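Local coordinates for protein cellulase IBT99 (Metagenomes, PDB 6WBT) that probably hydrolyses 6-phospho-alpha-glucosides as a family 4 glycoside hydrolase, holding NAD, a manganese ion and glucose 6-phosphate in one active site, at residues A[200-205]-A[268-273]; A[26-31]-A[61-66]; A[159-164]-A[399-404]. All coordinates share one frame; numbering follows the deposited sequence.

The three contacts sample an NAD-binding Rossmann fold, the C-terminal region, and one join between them. Interaction 2 comes first, between two helix-to-strand loops at the edge of the parallel part of the sheet. Interaction 3 opens next, at the end of helix 151-161, which joins two strands of the same sheet, and closes much later on helix 380-402; the whole of interaction 1 falls in the chain between. Helix 380-402 carries one side of interaction 3 and packs against interaction 1; their centres are about 25 Å apart, while interaction 2 lies about 38 Å, centre to centre, from each. Interaction 1 adjoins the manganese and sugar phosphate through His201, interaction 3 couples the two family regions, and interaction 2 is peripheral.

Interaction 1. Residues A[200-205]-A[268-273]; sequences NHYGWF and QYYLMP. With MN (manganese (II) ion), chain E; G6P (6-O-phosphono-alpha-D-glucopyranose), chain F.
Tyr202 drives its ring edge into the face of Tyr270, a T-shaped pair with centroids 4.7 Å apart and planes at 83°. Tyr202 CE1 stands over the centre of the Tyr270 ring, 3.6 Å from Tyr270 CG, and Tyr202 CD1 lies beside it. This is the tightly packed part. At the looser margin Trp204 CH2 only approaches Leu271 CD1, at 4.4 Å, and His201 O lies 4.1 Å from Tyr270 CE2. An alanine in place of Tyr270 would probably open a gap beneath the Tyr202 edge and leave that ring freer to shift. No hydrogen bond links the segments, and all five touching residues are buried.

Next to this aromatic packing is the active site. The chi1 of His201 (-58°) swings its ring away from Tyr270 to the manganese, which NE2 binds at 2.1 Å; G6P O2 reaches the metal at 2.6 Å, and Cys171 is a further ligand. The other ring nitrogen, ND1, is hydrogen-bonded to Thr111, which would fix the imidazole's rotation. The contact thus joins the start of strand 202-210 to the short, weakly bonded helix 267-270, with Gln389 of helix 380-402 touching both tyrosines and Leu385 O accepting the Tyr202 hydroxyl.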
# COMPACT_ATOMS: atom_id res chain seq x y z
N ASN A 200 4.08 -21.69 -4.40
CA ASN A 200 4.46 -23.00 -4.91
C ASN A 200 3.72 -24.09 -4.15
O ASN A 200 3.76 -24.14 -2.92
CB ASN A 200 5.97 -23.20 -4.81
CG ASN A 200 6.42 -24.55 -5.33
OD1 ASN A 200 6.95 -25.37 -4.58
ND2 ASN A 200 6.20 -24.79 -6.62
N HIS A 201 3.05 -24.97 -4.90
CA HIS A 201 2.18 -26.01 -4.33
C HIS A 201 1.10 -25.39 -3.44
O HIS A 201 0.72 -25.95 -2.41
CB HIS A 201 2.99 -27.05 -3.55
CG HIS A 201 4.03 -27.75 -4.37
ND1 HIS A 201 5.07 -28.45 -3.81
CD2 HIS A 201 4.19 -27.85 -5.71
CE1 HIS A 201 5.83 -28.96 -4.77
NE2 HIS A 201 5.31 -28.61 -5.93
N TYR A 202 0.60 -24.22 -3.85
CA TYR A 202 -0.32 -23.44 -3.03
C TYR A 202 -1.04 -22.41 -3.90
O TYR A 202 -1.23 -21.26 -3.49
CB TYR A 202 0.45 -22.74 -1.90
CG TYR A 202 -0.35 -22.51 -0.64
CD1 TYR A 202 -0.59 -23.55 0.25
CD2 TYR A 202 -0.84 -21.25 -0.32
CE1 TYR A 202 -1.31 -23.35 1.41
CE2 TYR A 202 -1.56 -21.04 0.84
CZ TYR A 202 -1.79 -22.09 1.70
OH TYR A 202 -2.51 -21.89 2.85
N GLY A 203 -1.46 -22.82 -5.10
CA GLY A 203 -2.03 -21.90 -6.06
C GLY A 203 -3.40 -22.29 -6.58
O GLY A 203 -4.01 -23.24 -6.09
N TRP A 204 -3.88 -21.54 -7.56
CA TRP A 204 -5.20 -21.75 -8.14
C TRP A 204 -5.17 -21.41 -9.62
O TRP A 204 -4.47 -20.48 -10.05
CB TRP A 204 -6.27 -20.91 -7.43
CG TRP A 204 -6.32 -21.11 -5.95
CD1 TRP A 204 -5.54 -20.49 -5.01
CD2 TRP A 204 -7.20 -21.98 -5.22
NE1 TRP A 204 -5.88 -20.93 -3.76
CE2 TRP A 204 -6.89 -21.84 -3.86
CE3 TRP A 204 -8.22 -22.86 -5.60
CZ2 TRP A 204 -7.57 -22.55 -2.86
CZ3 TRP A 204 -8.89 -23.57 -4.61
CH2 TRP A 204 -8.56 -23.40 -3.26
N PHE A 205 -5.95 -22.15 -10.40
CA PHE A 205 -6.11 -21.91 -11.83
C PHE A 205 -7.38 -21.11 -12.05
O PHE A 205 -8.49 -21.65 -11.96
CB PHE A 205 -6.15 -23.23 -12.61
CG PHE A 205 -4.87 -24.01 -12.56
CD1 PHE A 205 -3.95 -23.92 -13.60
CD2 PHE A 205 -4.58 -24.83 -11.49
CE1 PHE A 205 -2.77 -24.64 -13.57
CE2 PHE A 205 -3.40 -25.55 -11.44
CZ PHE A 205 -2.50 -25.46 -12.49
N GLN A 268 -4.54 -30.70 -1.24
CA GLN A 268 -5.00 -31.91 -0.58
C GLN A 268 -4.48 -32.01 0.85
O GLN A 268 -5.16 -32.57 1.72
CB GLN A 268 -4.54 -33.12 -1.40
CG GLN A 268 -4.93 -34.47 -0.85
CD GLN A 268 -4.12 -35.59 -1.47
OE1 GLN A 268 -4.57 -36.74 -1.54
NE2 GLN A 268 -2.92 -35.27 -1.92
N TYR A 269 -3.30 -31.47 1.12
CA TYR A 269 -2.68 -31.59 2.44
C TYR A 269 -2.99 -30.42 3.36
O TYR A 269 -2.92 -30.59 4.59
CB TYR A 269 -1.16 -31.74 2.29
CG TYR A 269 -0.74 -32.76 1.26
CD1 TYR A 269 -0.19 -32.36 0.05
CD2 TYR A 269 -0.92 -34.11 1.48
CE1 TYR A 269 0.19 -33.28 -0.90
CE2 TYR A 269 -0.54 -35.05 0.54
CZ TYR A 269 0.01 -34.63 -0.65
OH TYR A 269 0.39 -35.55 -1.60
N TYR A 270 -3.32 -29.25 2.82
CA TYR A 270 -3.64 -28.09 3.64
C TYR A 270 -5.12 -28.04 4.00
O TYR A 270 -5.48 -27.86 5.17
CB TYR A 270 -3.22 -26.80 2.92
CG TYR A 270 -1.73 -26.62 2.82
CD1 TYR A 270 -1.01 -26.04 3.86
CD2 TYR A 270 -1.03 -27.01 1.69
CE1 TYR A 270 0.36 -25.87 3.78
CE2 TYR A 270 0.33 -26.84 1.59
CZ TYR A 270 1.02 -26.27 2.64
OH TYR A 270 2.39 -26.09 2.55
N LEU A 271 -6.00 -28.18 3.00
CA LEU A 271 -7.43 -28.14 3.25
C LEU A 271 -7.96 -29.44 3.85
O LEU A 271 -9.02 -29.42 4.49
CB LEU A 271 -8.19 -27.82 1.96
CG LEU A 271 -7.89 -26.46 1.34
CD1 LEU A 271 -8.67 -26.28 0.05
CD2 LEU A 271 -8.21 -25.34 2.32
N MSE A 272 -7.27 -30.55 3.65
CA MSE A 272 -7.73 -31.83 4.17
C MSE A 272 -6.61 -32.64 4.85
O MSE A 272 -6.26 -33.72 4.38
CB MSE A 272 -8.35 -32.67 3.05
CG MSE A 272 -9.44 -31.96 2.26
SE MSE A 272 -9.80 -32.76 0.52
CE MSE A 272 -10.87 -34.29 1.08
N PRO A 273 -6.06 -32.12 5.95
CA PRO A 273 -5.05 -32.91 6.68
C PRO A 273 -5.64 -34.12 7.38
O PRO A 273 -4.91 -35.09 7.62
CB PRO A 273 -4.47 -31.90 7.68
CG PRO A 273 -5.56 -30.93 7.89
CD PRO A 273 -6.26 -30.80 6.57
MN MN E . 6.94 -28.68 -7.27
C1 G6P F . 5.54 -33.14 -8.82
C2 G6P F . 5.78 -32.12 -7.72
C3 G6P F . 7.06 -32.43 -6.95
C4 G6P F . 7.07 -33.89 -6.50
C5 G6P F . 6.83 -34.79 -7.71
C6 G6P F . 6.87 -36.27 -7.35
O1 G6P F . 6.56 -33.02 -9.82
O2 G6P F . 5.88 -30.81 -8.29
O3 G6P F . 7.17 -31.57 -5.81
O4 G6P F . 8.33 -34.20 -5.91
O5 G6P F . 5.56 -34.46 -8.28
O6 G6P F . 7.26 -36.46 -6.00
P G6P F . 7.70 -37.92 -5.49
O1P G6P F . 7.09 -38.03 -4.11
O2P G6P F . 9.21 -37.89 -5.52
O3P G6P F . 7.09 -38.85 -6.51

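Interaction 2. Residues A[26-31]-A[61-66]; sequences DQRQKI and APEVVL
Arg28 and Ala61 mark the closest approach of the two backbones, with CA atoms 8.6 Å apart, a spacing that leaves side chains to bridge the gap. Both segments belong to the Rossmann fold and are loops of the same kind, each carrying the chain from a helix back to a parallel strand: residues 26-31 lead from helix 17-25 to strand 33-39, while residues 61-66 follow helix 43-60 and run into strand 66-69. They therefore belong to successive beta-alpha-beta crossovers. In the first, residues 28-30 coil like a helix but lack its repeating bonds, and Ile31 N is hydrogen-bonded to Gln27 O. In the second, the chain leaves its helix at Ala61 and makes a type I beta turn to Val64.

Arg28 carries the contact. Its CG is anti to the backbone N (chi1 -152°), sending the side chain across to the other loop, and a bend at chi3 (57°) then turns the guanidinium. Ala61 CB lies above the guanidinium plane, nearer its margin than its middle, 3.5 Å from Arg28 NH1. Val64 adds a lighter touch, its CG2 lying 4.2 Å from Arg28 CD; the same side chain also packs on Ile33 of the neighbouring strand. Glu63 reaches in from the opposite direction, its chain bent at chi2 (-82°), to form the salt bridge. This is a partly buried contact, a plain case of a methyl group and a carboxylate sharing one arginine. The ion pair is made at a single point and not side by side: the guanidinium and carboxylate planes are steeply turned against each other, and Arg28 NE meets Glu63 OE2 at 2.8 Å, whereas Arg28 NH2 stays 4.1 Å from that oxygen.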
# COMPACT_ATOMS: atom_id res chain seq x y z
N ASP A 26 17.03 -33.71 -27.07
CA ASP A 26 16.00 -33.58 -28.10
C ASP A 26 15.89 -32.17 -28.65
O ASP A 26 15.21 -31.97 -29.66
CB ASP A 26 14.65 -34.03 -27.55
CG ASP A 26 14.61 -35.51 -27.23
OD1 ASP A 26 15.40 -36.27 -27.82
OD2 ASP A 26 13.77 -35.91 -26.39
N GLN A 27 16.52 -31.19 -28.01
CA GLN A 27 16.53 -29.82 -28.50
C GLN A 27 17.94 -29.43 -28.93
O GLN A 27 18.43 -28.35 -28.58
CB GLN A 27 16.00 -28.86 -27.43
CG GLN A 27 14.58 -29.17 -26.97
CD GLN A 27 13.55 -28.94 -28.06
OE1 GLN A 27 12.68 -29.77 -28.28
NE2 GLN A 27 13.66 -27.80 -28.74
N ARG A 28 18.58 -30.31 -29.69
CA ARG A 28 19.99 -30.12 -30.01
C ARG A 28 20.21 -28.99 -31.01
O ARG A 28 21.24 -28.31 -30.96
CB ARG A 28 20.58 -31.43 -30.53
CG ARG A 28 22.07 -31.60 -30.29
CD ARG A 28 22.44 -33.07 -30.16
NE ARG A 28 22.04 -33.85 -31.33
CZ ARG A 28 20.95 -34.62 -31.39
NH1 ARG A 28 20.15 -34.73 -30.34
NH2 ARG A 28 20.67 -35.29 -32.50
N GLN A 29 19.25 -28.78 -31.92
CA GLN A 29 19.39 -27.69 -32.89
C GLN A 29 19.22 -26.33 -32.23
O GLN A 29 19.86 -25.36 -32.65
CB GLN A 29 18.39 -27.85 -34.02
CG GLN A 29 18.76 -28.91 -35.05
CD GLN A 29 17.99 -28.74 -36.35
OE1 GLN A 29 18.14 -29.54 -37.28
NE2 GLN A 29 17.18 -27.70 -36.43
N LYS A 30 18.38 -26.24 -31.20
CA LYS A 30 18.13 -24.96 -30.54
C LYS A 30 19.11 -24.67 -29.42
O LYS A 30 19.39 -23.50 -29.14
CB LYS A 30 16.70 -24.93 -29.99
CG LYS A 30 15.62 -25.21 -31.03
CD LYS A 30 14.74 -23.99 -31.27
CE LYS A 30 15.52 -22.85 -31.92
NZ LYS A 30 14.68 -21.64 -32.11
N ILE A 31 19.65 -25.70 -28.77
CA ILE A 31 20.60 -25.55 -27.68
C ILE A 31 21.94 -26.11 -28.15
O ILE A 31 22.08 -27.33 -28.33
CB ILE A 31 20.13 -26.24 -26.40
CG1 ILE A 31 18.94 -25.49 -25.78
CG2 ILE A 31 21.26 -26.32 -25.39
CD1 ILE A 31 17.59 -25.84 -26.38
N ALA A 61 22.26 -38.93 -28.95
CA ALA A 61 23.22 -38.04 -29.58
C ALA A 61 24.63 -38.37 -29.12
O ALA A 61 25.09 -37.83 -28.11
CB ALA A 61 22.88 -36.58 -29.27
N PRO A 62 25.35 -39.23 -29.84
CA PRO A 62 26.68 -39.66 -29.37
C PRO A 62 27.77 -38.60 -29.51
O PRO A 62 28.88 -38.83 -29.02
CB PRO A 62 26.98 -40.88 -30.25
CG PRO A 62 26.23 -40.61 -31.51
CD PRO A 62 24.97 -39.90 -31.10
N GLU A 63 27.49 -37.47 -30.15
CA GLU A 63 28.50 -36.44 -30.36
C GLU A 63 28.61 -35.47 -29.19
O GLU A 63 29.43 -34.55 -29.24
CB GLU A 63 28.20 -35.65 -31.64
CG GLU A 63 27.04 -34.68 -31.54
CD GLU A 63 25.69 -35.34 -31.71
OE1 GLU A 63 25.62 -36.59 -31.69
OE2 GLU A 63 24.69 -34.61 -31.87
N VAL A 64 27.82 -35.65 -28.13
CA VAL A 64 27.85 -34.77 -26.97
C VAL A 64 28.82 -35.35 -25.95
O VAL A 64 28.63 -36.48 -25.48
CB VAL A 64 26.45 -34.58 -26.38
CG1 VAL A 64 26.51 -33.69 -25.15
CG2 VAL A 64 25.50 -34.00 -27.42
N VAL A 65 29.84 -34.57 -25.59
CA VAL A 65 30.83 -35.00 -24.61
C VAL A 65 30.27 -34.80 -23.21
O VAL A 65 29.67 -33.76 -22.90
CB VAL A 65 32.15 -34.23 -24.81
CG1 VAL A 65 31.88 -32.74 -24.98
CG2 VAL A 65 33.09 -34.47 -23.64
N LEU A 66 30.44 -35.81 -22.35
CA LEU A 66 29.94 -35.79 -20.99
C LEU A 66 31.10 -35.75 -20.01
O LEU A 66 32.00 -36.60 -20.07
CB LEU A 66 29.06 -37.02 -20.71
CG LEU A 66 28.55 -37.16 -19.28
CD1 LEU A 66 27.58 -36.04 -18.94
CD2 LEU A 66 27.89 -38.52 -19.08

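Interaction 3. Residues A[159-164]-A[399-404]; sequences YKLRPK and AAIEHS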
# COMPACT_ATOMS: atom_id res chain seq x y z
N TYR A 159 16.07 -15.21 -2.59
CA TYR A 159 15.80 -13.83 -2.99
C TYR A 159 16.16 -12.84 -1.89
O TYR A 159 16.57 -11.71 -2.19
CB TYR A 159 14.33 -13.66 -3.38
CG TYR A 159 13.93 -12.22 -3.60
CD1 TYR A 159 14.52 -11.46 -4.60
CD2 TYR A 159 12.97 -11.62 -2.80
CE1 TYR A 159 14.16 -10.14 -4.80
CE2 TYR A 159 12.60 -10.30 -2.99
CZ TYR A 159 13.20 -9.56 -4.00
OH TYR A 159 12.84 -8.25 -4.20
N LYS A 160 16.01 -13.24 -0.63
CA LYS A 160 16.38 -12.36 0.47
C LYS A 160 17.89 -12.31 0.67
O LYS A 160 18.44 -11.24 0.95
CB LYS A 160 15.70 -12.82 1.77
CG LYS A 160 16.00 -11.92 2.96
CD LYS A 160 14.97 -12.10 4.06
CE LYS A 160 15.20 -11.09 5.18
NZ LYS A 160 14.11 -11.11 6.20
N LEU A 161 18.58 -13.44 0.53
CA LEU A 161 20.01 -13.45 0.79
C LEU A 161 20.80 -13.01 -0.43
O LEU A 161 21.73 -12.20 -0.33
CB LEU A 161 20.44 -14.84 1.26
CG LEU A 161 19.98 -15.25 2.66
CD1 LEU A 161 20.29 -16.71 2.92
CD2 LEU A 161 20.61 -14.37 3.73
N ARG A 162 20.44 -13.52 -1.61
CA ARG A 162 21.11 -13.22 -2.87
C ARG A 162 20.07 -12.64 -3.83
O ARG A 162 19.59 -13.34 -4.73
CB ARG A 162 21.77 -14.47 -3.46
CG ARG A 162 23.25 -14.61 -3.13
CD ARG A 162 23.49 -14.77 -1.64
NE ARG A 162 24.89 -15.06 -1.34
CZ ARG A 162 25.39 -15.13 -0.11
NH1 ARG A 162 24.61 -14.92 0.94
NH2 ARG A 162 26.67 -15.40 0.07
N PRO A 163 19.70 -11.37 -3.66
CA PRO A 163 18.67 -10.79 -4.54
C PRO A 163 19.15 -10.58 -5.96
O PRO A 163 18.32 -10.57 -6.88
CB PRO A 163 18.34 -9.45 -3.86
CG PRO A 163 18.94 -9.54 -2.47
CD PRO A 163 20.13 -10.42 -2.62
N LYS A 164 20.45 -10.42 -6.18
CA LYS A 164 21.01 -10.18 -7.50
C LYS A 164 21.30 -11.46 -8.27
O LYS A 164 21.85 -11.38 -9.38
CB LYS A 164 22.29 -9.34 -7.40
CG LYS A 164 22.10 -7.99 -6.72
CD LYS A 164 21.27 -7.05 -7.58
CE LYS A 164 21.24 -5.65 -6.98
NZ LYS A 164 22.62 -5.09 -6.85
N ALA A 399 14.41 -17.82 10.57
CA ALA A 399 15.02 -18.75 11.51
C ALA A 399 16.37 -19.25 11.02
O ALA A 399 17.26 -19.52 11.83
CB ALA A 399 14.08 -19.93 11.77
N ALA A 400 16.54 -19.37 9.70
CA ALA A 400 17.83 -19.80 9.15
C ALA A 400 18.85 -18.67 9.15
O ALA A 400 20.05 -18.93 9.30
CB ALA A 400 17.63 -20.33 7.73
N ILE A 401 18.40 -17.43 8.99
CA ILE A 401 19.32 -16.30 8.95
C ILE A 401 19.73 -15.88 10.35
O ILE A 401 20.92 -15.72 10.65
CB ILE A 401 18.68 -15.12 8.18
CG1 ILE A 401 18.41 -15.52 6.72
CG2 ILE A 401 19.58 -13.89 8.25
CD1 ILE A 401 17.68 -14.45 5.93
N GLU A 402 18.75 -15.71 11.24
CA GLU A 402 18.99 -15.21 12.59
C GLU A 402 19.32 -16.32 13.58
O GLU A 402 19.59 -16.01 14.75
CB GLU A 402 17.78 -14.42 13.07
CG GLU A 402 17.39 -13.29 12.13
CD GLU A 402 15.95 -12.85 12.31
OE1 GLU A 402 15.30 -13.31 13.27
OE2 GLU A 402 15.47 -12.04 11.48
N HIS A 403 19.28 -17.58 13.16
CA HIS A 403 19.59 -18.72 14.02
C HIS A 403 18.70 -18.73 15.26
O HIS A 403 19.14 -19.08 16.36
CB HIS A 403 21.07 -18.74 14.42
CG HIS A 403 22.00 -18.85 13.25
ND1 HIS A 403 22.53 -20.05 12.83
CD2 HIS A 403 22.50 -17.91 12.42
CE1 HIS A 403 23.32 -19.84 11.79
NE2 HIS A 403 23.32 -18.55 11.52
N SER A 404 17.44 -18.36 15.09
CA SER A 404 16.50 -18.20 16.19
C SER A 404 15.62 -19.43 16.30
O SER A 404 14.91 -19.78 15.35
CB SER A 404 15.65 -16.94 16.00
OG SER A 404 14.67 -16.83 17.01
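Ile401 gives up the most surface to this contact, with Leu161 and Lys160 following. The three show how two helix ends can be joined by aliphatic carbon alone. Leu161 is the last residue of helix 151-161, and Ile401 lies close to the end of helix 380-402; their CA atoms, the nearest pair across the segments, are 8.7 Å apart. Ile401 closes that distance with its long branch. CG1 is anti to the carbonyl carbon (chi1 -63°) and the branch runs on extended (chi2 175°), carrying CD1 to the other helix.

There CD1 meets two neighbours. Leu161 CD2 is the nearer, 3.7 Å from Ile401 CD1, and the same leucine methyl lies 3.9 Å from Ile401 CG1. The two side chains run antiparallel, side against side. The extended Lys160 chain passes the isoleucine methyl at a slant, bringing its CD to 4.0 Å from Ile401 CD1; here the lysine serves as a hydrocarbon arm. Its ammonium NZ remains 5.5 Å from Glu402 OE2, too far for a salt bridge, although the opposite charges might attract weakly.

Helix 114-136 touches both segments: Leu161 packs on Val128, and Tyr125 OH is hydrogen-bonded to Ala400 O. Beyond Ile401 the helix gives way at His403, which has positive phi, and Ser404 is the N-cap of helix 405-414. The contact thus brings a helix of the nucleotide-binding fold against one from the C-terminal family region, at the surface of the protein. With no hydrogen bond or ion pair between the segments, their direct contact is made by methyl and methylene groups, a chemistry that imposes little directional constraint.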